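Local structure of NAD-dependent aldehyde dehydrogenase (Burkholderia multivorans, 5UJU) at residues G121-I126 / G224-L229; A164-A169 / S525-D530; T207-G212 / P288-I293; G232-V237 / P265-L270; Q311-T316 / V550-R555. The protein probably oxidises aldehydes to carboxylic acids with NAD as the electron acceptor, as a member of the aldehyde dehydrogenase family. All coordinates share one frame; numbering follows the deposited sequence.

Contact 1: G121-I126 / G224-L229; sequences GVSLEI and GLFADL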
# COMPACT_ATOMS: atom_id res chain seq x y z
N GLY A 121 -6.95 -21.55 -2.71
CA GLY A 121 -7.03 -22.87 -3.30
C GLY A 121 -7.31 -22.82 -4.79
O GLY A 121 -6.64 -23.49 -5.59
N VAL A 122 -8.29 -22.01 -5.19
CA VAL A 122 -8.59 -21.87 -6.62
C VAL A 122 -7.37 -21.33 -7.37
O VAL A 122 -7.03 -21.79 -8.46
CB VAL A 122 -9.84 -20.99 -6.81
CG1 VAL A 122 -9.93 -20.47 -8.25
CG2 VAL A 122 -11.12 -21.77 -6.44
N SER A 123 -6.70 -20.33 -6.79
CA SER A 123 -5.50 -19.79 -7.44
C SER A 123 -4.44 -20.87 -7.64
O SER A 123 -3.84 -20.98 -8.71
CB SER A 123 -4.95 -18.62 -6.64
OG SER A 123 -5.82 -17.50 -6.75
N LEU A 124 -4.20 -21.69 -6.61
CA LEU A 124 -3.15 -22.69 -6.72
C LEU A 124 -3.52 -23.77 -7.72
O LEU A 124 -2.64 -24.31 -8.41
CB LEU A 124 -2.85 -23.31 -5.35
CG LEU A 124 -2.38 -22.30 -4.30
CD1 LEU A 124 -2.31 -22.92 -2.89
CD2 LEU A 124 -1.06 -21.69 -4.71
N GLU A 125 -4.80 -24.11 -7.81
CA GLU A 125 -5.24 -25.08 -8.79
C GLU A 125 -5.11 -24.54 -10.20
O GLU A 125 -4.69 -25.27 -11.11
CB GLU A 125 -6.68 -25.50 -8.50
CG GLU A 125 -7.31 -26.41 -9.55
CD GLU A 125 -6.67 -27.80 -9.64
OE1 GLU A 125 -5.99 -28.24 -8.68
OE2 GLU A 125 -6.85 -28.45 -10.69
N ILE A 126 -5.46 -23.27 -10.42
CA ILE A 126 -5.25 -22.66 -11.72
C ILE A 126 -3.78 -22.76 -12.12
O ILE A 126 -3.45 -23.16 -13.24
CB ILE A 126 -5.73 -21.20 -11.73
CG1 ILE A 126 -7.26 -21.11 -11.52
CG2 ILE A 126 -5.26 -20.48 -13.01
CD1 ILE A 126 -7.77 -19.70 -11.25
N GLY A 224 -0.07 -9.47 -10.93
CA GLY A 224 -1.27 -8.72 -10.61
C GLY A 224 -2.53 -9.56 -10.68
O GLY A 224 -3.41 -9.44 -9.82
N LEU A 225 -2.64 -10.42 -11.69
CA LEU A 225 -3.83 -11.26 -11.85
C LEU A 225 -4.06 -12.15 -10.63
O LEU A 225 -5.16 -12.21 -10.08
CB LEU A 225 -3.71 -12.09 -13.12
CG LEU A 225 -4.62 -13.31 -13.34
CD1 LEU A 225 -6.10 -12.91 -13.32
CD2 LEU A 225 -4.26 -13.99 -14.66
N PHE A 226 -3.01 -12.83 -10.18
CA PHE A 226 -3.14 -13.78 -9.09
C PHE A 226 -3.10 -13.12 -7.72
O PHE A 226 -3.69 -13.65 -6.78
CB PHE A 226 -2.07 -14.87 -9.24
CG PHE A 226 -2.40 -15.83 -10.35
CD1 PHE A 226 -3.29 -16.87 -10.13
CD2 PHE A 226 -1.90 -15.63 -11.62
CE1 PHE A 226 -3.64 -17.73 -11.16
CE2 PHE A 226 -2.25 -16.49 -12.66
CZ PHE A 226 -3.12 -17.54 -12.42
N ALA A 227 -2.42 -11.97 -7.57
CA ALA A 227 -2.61 -11.19 -6.35
C ALA A 227 -4.07 -10.76 -6.20
O ALA A 227 -4.61 -10.73 -5.09
CB ALA A 227 -1.70 -9.96 -6.36
N ASP A 228 -4.70 -10.36 -7.32
CA ASP A 228 -6.11 -9.99 -7.31
C ASP A 228 -6.97 -11.19 -6.88
O ASP A 228 -7.78 -11.08 -5.96
CB ASP A 228 -6.54 -9.49 -8.69
CG ASP A 228 -6.16 -8.03 -8.97
OD1 ASP A 228 -5.74 -7.32 -8.04
OD2 ASP A 228 -6.30 -7.60 -10.14
N LEU A 229 -6.78 -12.33 -7.55
CA LEU A 229 -7.61 -13.51 -7.29
C LEU A 229 -7.42 -14.04 -5.88
O LEU A 229 -8.39 -14.36 -5.19
CB LEU A 229 -7.31 -14.61 -8.31
CG LEU A 229 -7.89 -14.45 -9.71
CD1 LEU A 229 -7.37 -15.59 -10.60
CD2 LEU A 229 -9.44 -14.45 -9.63
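Phe-226 is the first residue of 224-229 to meet the other helix. Its ring reaches across to Ile-126. CG2 of Ile-126 lies at the edge of the ring, in its plane, with Ile-126 CG2 to Phe-226 CZ at 3.7 Å. CE1 of the ring is also near the backbone of 121-126, at 4.1 Å from Ser-123 O. In Ile-126 the branch that does this work is CG2, which stands opposite the backbone N. CG1, on the other branch, places CD1 against Leu-229.

Leu-229 comes one helical turn after Phe-226 and makes two contacts. Its CB sits 3.6 Å from Ser-123 OG. Its CD1 meets Ile-126 CD1 at 4.2 Å, and the two side chains cross at about a right angle. Ser-123 and Leu-229 are also where the two backbones come nearest, with their CA atoms 6.6 Å apart. The axes of the two short helical segments approach to 10.0 Å and run roughly antiparallel, at 149°.

The segments belong to helices 97-132 and 217-230. Val-168 and Ala-164 of helix 158-175 pack on Ser-123 and Phe-226, and Ala-254 and Val-257 of helix 245-260 pack on Ile-126. No hydrogen bond joins the two segments. The hydroxyl of Ser-123 is bonded to Trp-119 O in its own helix. This small polar group can therefore be buried against Leu-229, and the helices are held together here by apolar packing.

Contact 2: A164-A169 / S525-D530; sequences ALEAVA and SAAFSD. With EDO (1,2-ethanediol), chain G.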
# COMPACT_ATOMS: atom_id res chain seq x y z
N ALA A 164 3.57 -15.90 -10.26
CA ALA A 164 2.18 -15.97 -9.81
C ALA A 164 2.09 -16.61 -8.43
O ALA A 164 1.44 -16.08 -7.53
CB ALA A 164 1.34 -16.74 -10.84
N LEU A 165 2.78 -17.74 -8.25
CA LEU A 165 2.73 -18.44 -6.97
C LEU A 165 3.33 -17.59 -5.85
O LEU A 165 2.83 -17.58 -4.72
CB LEU A 165 3.50 -19.76 -7.08
CG LEU A 165 3.49 -20.59 -5.79
CD1 LEU A 165 2.18 -21.29 -5.64
CD2 LEU A 165 4.62 -21.58 -5.74
N GLU A 166 4.39 -16.85 -6.17
CA GLU A 166 4.96 -15.90 -5.23
C GLU A 166 3.93 -14.87 -4.78
O GLU A 166 3.82 -14.57 -3.58
CB GLU A 166 6.16 -15.21 -5.89
CG GLU A 166 6.86 -14.21 -5.01
CD GLU A 166 8.04 -13.57 -5.74
OE1 GLU A 166 7.81 -13.03 -6.85
OE2 GLU A 166 9.16 -13.62 -5.21
N ALA A 167 3.16 -14.33 -5.72
CA ALA A 167 2.13 -13.36 -5.37
C ALA A 167 1.06 -13.99 -4.47
O ALA A 167 0.60 -13.36 -3.51
CB ALA A 167 1.50 -12.78 -6.64
N VAL A 168 0.66 -15.23 -4.77
CA VAL A 168 -0.32 -15.92 -3.93
C VAL A 168 0.23 -16.13 -2.53
O VAL A 168 -0.48 -15.95 -1.53
CB VAL A 168 -0.73 -17.26 -4.58
CG1 VAL A 168 -1.60 -18.07 -3.64
CG2 VAL A 168 -1.47 -17.01 -5.89
N ALA A 169 1.52 -16.49 -2.43
CA ALA A 169 2.13 -16.73 -1.13
C ALA A 169 2.18 -15.46 -0.28
O ALA A 169 1.88 -15.51 0.92
CB ALA A 169 3.55 -17.31 -1.32
N SER A 525 16.14 -12.89 -13.15
CA SER A 525 15.74 -12.79 -11.75
C SER A 525 14.91 -14.01 -11.39
O SER A 525 14.13 -14.51 -12.21
CB SER A 525 14.97 -11.49 -11.44
OG SER A 525 13.64 -11.51 -11.94
N ALA A 526 15.07 -14.48 -10.16
CA ALA A 526 14.39 -15.67 -9.67
C ALA A 526 13.32 -15.27 -8.68
O ALA A 526 13.59 -14.49 -7.75
CB ALA A 526 15.38 -16.65 -9.02
N ALA A 527 12.10 -15.78 -8.88
CA ALA A 527 11.06 -15.64 -7.88
C ALA A 527 11.54 -16.21 -6.54
O ALA A 527 12.42 -17.08 -6.50
CB ALA A 527 9.77 -16.38 -8.32
N PHE A 528 10.97 -15.70 -5.45
CA PHE A 528 11.24 -16.12 -4.07
C PHE A 528 12.65 -15.76 -3.62
O PHE A 528 13.13 -16.29 -2.61
CB PHE A 528 11.03 -17.63 -3.86
CG PHE A 528 9.70 -18.14 -4.37
CD1 PHE A 528 8.53 -17.91 -3.66
CD2 PHE A 528 9.64 -18.86 -5.55
CE1 PHE A 528 7.32 -18.38 -4.13
CE2 PHE A 528 8.43 -19.33 -6.04
CZ PHE A 528 7.27 -19.09 -5.32
N SER A 529 13.35 -14.91 -4.36
CA SER A 529 14.66 -14.44 -3.91
C SER A 529 14.91 -13.01 -4.41
O SER A 529 15.23 -12.12 -3.61
CB SER A 529 15.76 -15.40 -4.36
OG SER A 529 17.03 -14.99 -3.88
N ASP A 530 14.73 -12.78 -5.71
CA ASP A 530 15.01 -11.48 -6.32
C ASP A 530 13.73 -10.65 -6.41
O ASP A 530 12.78 -11.05 -7.08
CB ASP A 530 15.63 -11.66 -7.71
CG ASP A 530 16.89 -12.52 -7.68
OD1 ASP A 530 17.72 -12.36 -6.76
OD2 ASP A 530 17.05 -13.37 -8.58
C1 EDO G . 19.64 -15.53 -10.67
O1 EDO G . 18.54 -14.96 -11.38
C2 EDO G . 19.44 -15.39 -9.16
O2 EDO G . 19.47 -14.01 -8.74
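Phe-528 and Glu-166 carry this contact, and they meet in two ways. The first is polar. Phe-528 N donates to Glu-166 OE2 over 2.8 Å, with an N-H...O angle of 161°. The donor comes from above the carboxylate plane, 54° out of it. Glu-166 reaches the loop because its chain is stretched, with CG opposite the backbone N (chi1 -179°) and chi2 also near 180°. Its other oxygen, OE1, is in a salt bridge with Arg-163, so both carboxylate oxygens have partners in a buried place.

The second is a CH-pi contact. Glu-166 CB lies over the ring of Phe-528, off centre, 4.2 Å from the centroid. The far end of the same ring touches Leu-165, with Phe-528 CZ to Leu-165 CD2 at 3.7 Å. Those two side chains cross at about a right angle.

The loop is braced from within. Asp-530 OD2 accepts from Ala-526 N at 2.8 Å, on the anti side of the carboxylate. A 1,2-ethanediol, probably from the crystallisation liquor, lies very close to this oxygen; that detail is doubtful. OD1 of Asp-530 pairs with Lys-198 of the second subunit, so the loop also belongs to the dimer interface.

The contact joins helix 158-175 to the loop between strand 511-514 and helix 547-550. Ala-27 and Ile-28 of helix 18-30 pack on Phe-528, and helix 97-132 lies against Leu-165.

Contact 3: T207-G212 / P288-I293; sequences TGLVLG and PEIKLI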
# COMPACT_ATOMS: atom_id res chain seq x y z
N THR A 207 -13.38 -5.16 -8.33
CA THR A 207 -12.90 -5.64 -9.61
C THR A 207 -11.53 -5.04 -9.91
O THR A 207 -11.36 -3.81 -9.89
CB THR A 207 -13.89 -5.30 -10.72
OG1 THR A 207 -15.11 -6.00 -10.48
CG2 THR A 207 -13.35 -5.72 -12.09
N GLY A 208 -10.57 -5.90 -10.21
CA GLY A 208 -9.25 -5.48 -10.61
C GLY A 208 -9.12 -5.52 -12.12
O GLY A 208 -9.85 -6.26 -12.80
N LEU A 209 -8.22 -4.68 -12.64
CA LEU A 209 -7.94 -4.60 -14.07
C LEU A 209 -6.47 -4.96 -14.29
O LEU A 209 -5.59 -4.45 -13.59
CB LEU A 209 -8.26 -3.18 -14.59
CG LEU A 209 -7.82 -2.81 -16.01
CD1 LEU A 209 -8.59 -3.65 -17.03
CD2 LEU A 209 -7.97 -1.28 -16.30
N VAL A 210 -6.21 -5.88 -15.22
CA VAL A 210 -4.85 -6.27 -15.59
C VAL A 210 -4.61 -5.78 -17.01
O VAL A 210 -5.29 -6.22 -17.95
CB VAL A 210 -4.62 -7.78 -15.46
CG1 VAL A 210 -3.23 -8.15 -15.98
CG2 VAL A 210 -4.74 -8.21 -14.00
N LEU A 211 -3.65 -4.86 -17.16
CA LEU A 211 -3.32 -4.24 -18.44
C LEU A 211 -2.03 -4.87 -18.94
O LEU A 211 -0.96 -4.67 -18.36
CB LEU A 211 -3.18 -2.73 -18.31
CG LEU A 211 -4.46 -1.99 -17.90
CD1 LEU A 211 -4.22 -0.50 -17.68
CD2 LEU A 211 -5.50 -2.19 -19.00
N GLY A 212 -2.15 -5.63 -20.03
CA GLY A 212 -1.09 -6.53 -20.42
C GLY A 212 0.01 -5.85 -21.21
O GLY A 212 -0.15 -4.74 -21.73
N PRO A 288 -15.78 3.69 -11.75
CA PRO A 288 -15.78 3.54 -10.29
C PRO A 288 -15.71 2.11 -9.83
O PRO A 288 -15.25 1.85 -8.71
CB PRO A 288 -17.10 4.21 -9.86
CG PRO A 288 -17.88 4.42 -11.11
CD PRO A 288 -16.88 4.52 -12.23
N GLU A 289 -16.12 1.15 -10.67
CA GLU A 289 -16.07 -0.26 -10.30
C GLU A 289 -14.65 -0.82 -10.32
O GLU A 289 -14.39 -1.84 -9.68
CB GLU A 289 -16.94 -1.10 -11.24
CG GLU A 289 -18.44 -0.75 -11.25
CD GLU A 289 -18.82 0.29 -12.31
OE1 GLU A 289 -17.94 1.01 -12.83
OE2 GLU A 289 -20.01 0.36 -12.66
N ILE A 290 -13.73 -0.18 -11.03
CA ILE A 290 -12.36 -0.68 -11.12
C ILE A 290 -11.62 -0.16 -9.89
O ILE A 290 -11.39 1.04 -9.75
CB ILE A 290 -11.70 -0.23 -12.43
CG1 ILE A 290 -12.49 -0.79 -13.62
CG2 ILE A 290 -10.21 -0.67 -12.48
CD1 ILE A 290 -12.50 -2.32 -13.66
N LYS A 291 -11.27 -1.07 -8.98
CA LYS A 291 -10.66 -0.70 -7.71
C LYS A 291 -9.17 -0.99 -7.65
O LYS A 291 -8.49 -0.46 -6.77
CB LYS A 291 -11.34 -1.45 -6.55
CG LYS A 291 -12.82 -1.16 -6.42
CD LYS A 291 -13.02 0.30 -6.10
CE LYS A 291 -14.46 0.55 -5.69
NZ LYS A 291 -14.71 2.00 -5.59
N LEU A 292 -8.67 -1.84 -8.54
CA LEU A 292 -7.26 -2.20 -8.60
C LEU A 292 -6.84 -2.18 -10.06
O LEU A 292 -7.62 -2.59 -10.94
CB LEU A 292 -7.01 -3.60 -8.00
CG LEU A 292 -7.58 -3.93 -6.60
CD1 LEU A 292 -7.35 -5.36 -6.19
CD2 LEU A 292 -6.94 -3.04 -5.57
N ILE A 293 -5.64 -1.69 -10.34
CA ILE A 293 -5.09 -1.71 -11.70
C ILE A 293 -3.64 -2.16 -11.62
O ILE A 293 -2.86 -1.58 -10.85
CB ILE A 293 -5.17 -0.33 -12.39
CG1 ILE A 293 -6.62 0.17 -12.46
CG2 ILE A 293 -4.49 -0.38 -13.79
CD1 ILE A 293 -6.74 1.59 -13.03
O HOH W 1 -16.02 -3.22 -7.97
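Two backbone hydrogen bonds join Thr-207 to Lys-291 and Leu-209 to Leu-292. Lys-291 N donates to Thr-207 O at 2.9 Å, and Leu-209 N to Leu-292 O at 2.8 Å. Weaker CA-H...O contacts lie beside them. One runs from Gly-208 CA to Leu-292 O at 3.3 Å. A water extends the backbone pairing, accepting from Thr-207 N and donating to Glu-289 O.

The strands are parallel neighbours in the sheet of the dinucleotide-binding domain, a Rossmann-like fold in this family. Their register slips by one residue between Thr-207 and Gly-208, a beta bulge. Thr-207 pairs with Ile-290, but Gly-208 pairs with Leu-292.

Apolar side chains fill in around the backbone. On the face of Leu-209 and Ile-293, Leu-209 CB meets Ile-290 CG2 at 3.8 Å. Ile-290 uses its other branch on Thr-207, with Ile-290 CD1 to Thr-207 CG2 at 3.8 Å. The methyl of Thr-207 can turn to it because CG2 stands opposite the backbone N, while OG1 is bonded to Thr-234. Further along, Leu-211 CD1 touches Ile-293 CG2 at 3.9 Å. Leu-284 of helix 278-285 packs on both Leu-209 and Ile-290.

Contact 4: G232-V237 / P265-L270; sequences GNTVIV and PNVVTL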
# COMPACT_ATOMS: atom_id res chain seq x y z
N GLY A 232 -9.46 -12.36 -3.36
CA GLY A 232 -10.91 -12.41 -3.50
C GLY A 232 -11.50 -11.43 -4.48
O GLY A 232 -12.73 -11.31 -4.55
N ASN A 233 -10.68 -10.74 -5.26
CA ASN A 233 -11.21 -9.79 -6.22
C ASN A 233 -11.62 -10.52 -7.49
O ASN A 233 -11.16 -11.62 -7.77
CB ASN A 233 -10.15 -8.72 -6.53
CG ASN A 233 -9.78 -7.92 -5.32
OD1 ASN A 233 -10.48 -6.99 -4.96
ND2 ASN A 233 -8.69 -8.30 -4.64
N THR A 234 -12.48 -9.87 -8.27
CA THR A 234 -12.71 -10.29 -9.65
C THR A 234 -11.74 -9.52 -10.55
O THR A 234 -11.22 -8.47 -10.16
CB THR A 234 -14.16 -10.02 -10.06
OG1 THR A 234 -14.50 -8.66 -9.79
CG2 THR A 234 -15.15 -10.96 -9.31
N VAL A 235 -11.49 -10.05 -11.75
CA VAL A 235 -10.43 -9.53 -12.61
C VAL A 235 -10.91 -9.43 -14.05
O VAL A 235 -11.45 -10.39 -14.60
CB VAL A 235 -9.17 -10.42 -12.55
CG1 VAL A 235 -8.02 -9.76 -13.29
CG2 VAL A 235 -8.78 -10.71 -11.11
N ILE A 236 -10.66 -8.28 -14.68
CA ILE A 236 -10.78 -8.12 -16.13
C ILE A 236 -9.36 -8.07 -16.68
O ILE A 236 -8.56 -7.22 -16.26
CB ILE A 236 -11.57 -6.86 -16.51
CG1 ILE A 236 -13.02 -6.93 -15.99
CG2 ILE A 236 -11.55 -6.65 -18.02
CD1 ILE A 236 -13.77 -5.60 -16.07
N VAL A 237 -9.03 -9.01 -17.56
CA VAL A 237 -7.69 -9.09 -18.15
C VAL A 237 -7.75 -8.44 -19.53
O VAL A 237 -8.47 -8.92 -20.41
CB VAL A 237 -7.20 -10.54 -18.23
CG1 VAL A 237 -5.81 -10.59 -18.86
CG2 VAL A 237 -7.19 -11.19 -16.85
N PRO A 265 -17.84 -18.28 -13.56
CA PRO A 265 -16.57 -18.12 -14.28
C PRO A 265 -16.24 -16.68 -14.62
O PRO A 265 -15.07 -16.38 -14.87
CB PRO A 265 -16.76 -18.97 -15.55
CG PRO A 265 -18.26 -19.05 -15.72
CD PRO A 265 -18.80 -19.10 -14.31
N ASN A 266 -17.24 -15.79 -14.63
CA ASN A 266 -16.96 -14.38 -14.88
C ASN A 266 -16.22 -13.69 -13.74
O ASN A 266 -16.04 -12.47 -13.81
CB ASN A 266 -18.26 -13.64 -15.19
CG ASN A 266 -18.88 -14.12 -16.47
OD1 ASN A 266 -18.17 -14.47 -17.40
ND2 ASN A 266 -20.21 -14.17 -16.51
N VAL A 267 -15.81 -14.40 -12.70
CA VAL A 267 -14.78 -13.86 -11.81
C VAL A 267 -13.57 -13.40 -12.63
O VAL A 267 -12.95 -12.39 -12.30
CB VAL A 267 -14.41 -14.90 -10.73
CG1 VAL A 267 -13.12 -14.50 -9.99
CG2 VAL A 267 -15.55 -15.03 -9.72
N VAL A 268 -13.27 -14.08 -13.74
CA VAL A 268 -12.18 -13.67 -14.64
C VAL A 268 -12.72 -13.58 -16.07
O VAL A 268 -13.26 -14.56 -16.60
CB VAL A 268 -10.99 -14.64 -14.58
CG1 VAL A 268 -9.91 -14.21 -15.58
CG2 VAL A 268 -10.43 -14.70 -13.17
N THR A 269 -12.55 -12.41 -16.70
CA THR A 269 -12.97 -12.20 -18.08
C THR A 269 -11.81 -11.64 -18.91
O THR A 269 -10.82 -11.14 -18.37
CB THR A 269 -14.17 -11.25 -18.19
OG1 THR A 269 -13.90 -10.03 -17.50
CG2 THR A 269 -15.43 -11.91 -17.59
N LEU A 270 -11.96 -11.72 -20.22
CA LEU A 270 -10.92 -11.31 -21.16
C LEU A 270 -11.46 -10.20 -22.04
O LEU A 270 -12.44 -10.39 -22.77
CB LEU A 270 -10.48 -12.49 -22.04
CG LEU A 270 -9.40 -12.11 -23.05
CD1 LEU A 270 -8.02 -12.15 -22.36
CD2 LEU A 270 -9.45 -12.99 -24.30
O HOH W 2 -14.26 -10.36 -14.67
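Val-235 and Thr-269 are joined by a backbone hydrogen bond in the parallel pair of a beta-alpha-beta crossover. Strand 234-238 leads through helix 245-260 into strand 268-270, within the Rossmann-like domain. Three backbone hydrogen bonds form the ladder. Val-235 N donates to Val-267 O at 2.8 Å, Thr-269 N to Val-235 O at 3.1 Å, and Val-237 N to Thr-269 O at 2.9 Å. All three are nearly straight, with N-H...O angles of 161° or more. The strand directions differ by only 13°.

Ile-236 can be followed outward. It lies side by side with Thr-269, and both point the same way. Its CB is 4.1 Å from Thr-269 OG1. CG1 comes closer, at 3.6 Å from the same oxygen. CG2, the other branch, is again 4.1 Å from it. CD1, at the tip, has no near partner in 265-270; Ile-101 of helix 97-132 and Thr-207 of strand 191-211 pack on this side chain.

The other face carries Val-235, Val-237, Val-268 and Leu-270, a wholly aliphatic set. Leu-225 of helix 217-230 packs on Val-235, and Leu-229 on both Val-235 and Val-268. That helix ends in a Schellman motif with Gly-232 at positive phi, and one loop residue, Asn-233, leads from it into the strand.

Thr-269 OG1 sits in the crowded position between its backbone N and carbonyl carbon (chi1 53°). There it meets a water at 2.9 Å, and this water also contacts Val-235 O and Asn-266 O.

Contact 5: Q311-T316 / V550-R555; sequences QAQVYT and VANRFR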
# COMPACT_ATOMS: atom_id res chain seq x y z
N GLN A 311 -9.61 6.45 -8.10
CA GLN A 311 -10.49 5.53 -7.38
C GLN A 311 -9.87 4.15 -7.20
O GLN A 311 -10.44 3.32 -6.50
CB GLN A 311 -11.84 5.42 -8.11
CG GLN A 311 -11.89 4.34 -9.18
CD GLN A 311 -11.05 4.63 -10.41
OE1 GLN A 311 -10.56 5.75 -10.62
NE2 GLN A 311 -10.83 3.59 -11.21
N ALA A 312 -8.72 3.89 -7.81
CA ALA A 312 -8.12 2.56 -7.77
C ALA A 312 -6.75 2.62 -7.11
O ALA A 312 -6.12 3.68 -7.03
CB ALA A 312 -7.97 1.99 -9.19
N GLN A 313 -6.32 1.46 -6.61
CA GLN A 313 -4.92 1.23 -6.28
C GLN A 313 -4.20 0.81 -7.54
O GLN A 313 -4.58 -0.18 -8.18
CB GLN A 313 -4.79 0.11 -5.25
CG GLN A 313 -5.41 0.40 -3.96
CD GLN A 313 -5.71 -0.90 -3.27
OE1 GLN A 313 -4.98 -1.88 -3.41
NE2 GLN A 313 -6.81 -0.94 -2.57
N VAL A 314 -3.17 1.56 -7.93
CA VAL A 314 -2.49 1.39 -9.21
C VAL A 314 -1.07 0.88 -8.97
O VAL A 314 -0.30 1.50 -8.22
CB VAL A 314 -2.48 2.71 -10.00
CG1 VAL A 314 -1.85 2.50 -11.37
CG2 VAL A 314 -3.90 3.22 -10.16
N TYR A 315 -0.74 -0.24 -9.60
CA TYR A 315 0.59 -0.83 -9.56
C TYR A 315 1.17 -0.81 -10.96
O TYR A 315 0.54 -1.30 -11.90
CB TYR A 315 0.53 -2.27 -9.04
CG TYR A 315 -0.25 -2.38 -7.75
CD1 TYR A 315 0.40 -2.27 -6.52
CD2 TYR A 315 -1.62 -2.60 -7.75
CE1 TYR A 315 -0.28 -2.36 -5.33
CE2 TYR A 315 -2.33 -2.69 -6.56
CZ TYR A 315 -1.66 -2.57 -5.35
OH TYR A 315 -2.32 -2.66 -4.16
N THR A 316 2.36 -0.22 -11.11
CA THR A 316 2.88 0.04 -12.45
C THR A 316 4.29 -0.50 -12.58
O THR A 316 5.07 -0.48 -11.61
CB THR A 316 2.90 1.54 -12.79
OG1 THR A 316 3.67 2.25 -11.81
CG2 THR A 316 1.48 2.12 -12.85
N VAL A 550 0.52 -6.72 -1.99
CA VAL A 550 -0.75 -7.42 -1.78
C VAL A 550 -1.58 -6.88 -0.62
O VAL A 550 -2.81 -7.08 -0.59
CB VAL A 550 -0.51 -8.93 -1.56
CG1 VAL A 550 0.19 -9.55 -2.74
CG2 VAL A 550 0.26 -9.18 -0.26
N ALA A 551 -0.99 -6.22 0.39
CA ALA A 551 -1.69 -5.96 1.64
C ALA A 551 -2.86 -5.00 1.49
O ALA A 551 -3.72 -4.96 2.38
CB ALA A 551 -0.73 -5.39 2.69
N ASN A 552 -2.91 -4.22 0.42
CA ASN A 552 -3.99 -3.28 0.22
C ASN A 552 -5.10 -3.83 -0.69
O ASN A 552 -6.05 -3.11 -0.97
CB ASN A 552 -3.47 -1.98 -0.39
CG ASN A 552 -4.13 -0.75 0.19
OD1 ASN A 552 -4.90 -0.84 1.15
ND2 ASN A 552 -3.84 0.40 -0.39
N ARG A 553 -4.97 -5.06 -1.20
CA ARG A 553 -5.96 -5.57 -2.15
C ARG A 553 -7.18 -6.18 -1.47
O ARG A 553 -8.14 -6.54 -2.17
CB ARG A 553 -5.31 -6.60 -3.08
CG ARG A 553 -4.05 -6.06 -3.82
CD ARG A 553 -3.52 -7.08 -4.83
NE ARG A 553 -2.27 -6.63 -5.44
CZ ARG A 553 -2.14 -6.21 -6.70
NH1 ARG A 553 -3.18 -6.20 -7.54
NH2 ARG A 553 -0.94 -5.81 -7.13
N PHE A 554 -7.16 -6.31 -0.15
CA PHE A 554 -8.32 -6.71 0.63
C PHE A 554 -8.42 -5.73 1.79
O PHE A 554 -7.46 -5.02 2.11
CB PHE A 554 -8.19 -8.15 1.18
CG PHE A 554 -7.05 -8.30 2.16
CD1 PHE A 554 -7.27 -8.18 3.53
CD2 PHE A 554 -5.76 -8.50 1.70
CE1 PHE A 554 -6.21 -8.28 4.42
CE2 PHE A 554 -4.69 -8.59 2.60
CZ PHE A 554 -4.92 -8.49 3.96
N ARG A 555 -9.60 -5.69 2.41
CA ARG A 555 -9.82 -4.93 3.63
C ARG A 555 -10.45 -5.86 4.65
O ARG A 555 -10.82 -7.00 4.34
CB ARG A 555 -10.68 -3.68 3.38
CG ARG A 555 -10.15 -2.70 2.31
CD ARG A 555 -9.00 -1.80 2.82
NE ARG A 555 -7.76 -2.55 3.00
CZ ARG A 555 -6.85 -2.28 3.92
NH1 ARG A 555 -7.03 -1.27 4.76
NH2 ARG A 555 -5.76 -3.04 4.02
O HOH W 3 -1.38 -4.18 -2.12
O HOH W 4 -1.79 -0.08 -2.88
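Gln-313 and Asn-552 bring the two backbones nearest, yet their CA atoms are still 8.0 Å apart. Segment 311-316 enters strand 313-317. Segment 550-555 makes a type I beta turn from Val-550 to Arg-553, then enters strand 554-562. Contact is made through side chains, one of which reaches a backbone oxygen.

Arg-553 lies flat on Tyr-315. Ring and guanidinium planes are 18° apart and their centres 3.9 Å apart, a stacked cation-pi pair. NH2 stands over the ring centre, with Arg-553 NH2 to Tyr-315 CD2 at 3.3 Å. The arginine chain is extended from CG to NE, which carries the guanidinium from the turn to the ring. Its NH1 forms salt bridges with Asp-228 and Asp-294, and NE is bonded to Phe-549 O. These bonds hold the rotation of the group.

Gln-313 reaches the turn itself. Its NE2 donates to Asn-552 O at 2.8 Å, though the bond is bent to 130°, with the donor above the carbonyl plane. Gln-313 OE1 also lies 2.9 Å from Asn-552 O, an unbonded pair of acceptors, so the bond is a compromise. The amides of Gln-313 and Asn-552 are stacked, 20° apart. Asn-552 OD1 accepts from Arg-205 NH2. Tyr-315 OH donates to Gln-313 OE1 at 2.9 Å, in the carbonyl plane and on a lone pair. Two waters donate to the same hydroxyl: one accepts from Asn-552 N, the other from Asn-552 ND2.

Strand 313-317 pairs with strand 290-296, whose Leu-292 packs on both Gln-313 and Arg-553. Val-550 rests on helix 158-175, and Ala-547 and Ala-548 of the second subunit pack on Ala-551 and Asn-552.

Overall arrangement
Contacts 3, 4 and 5 reach one mixed sheet. Contact 3 lies about 10 Å from contact 4 and 9 Å from contact 5, centre to centre. Backbone bonds Gly-208 N to Thr-234 O and Tyr-315 N to Ile-293 O link contact 3 to both. Contact 1 packs its helix 217-230 on this sheet, and the Asp-228 to Arg-553 salt bridge ties it to contact 5. Contact 2 is farther from contacts 3 and 4 (nearest atoms about 11 and 10 Å) but touches contact 1 through Leu-165 and contact 5 through Ala-167. Contacts 2 and 5 both meet the second subunit. An imidazole, probably from the crystallisation liquor, lies about 5 Å from the side chain of Leu-211.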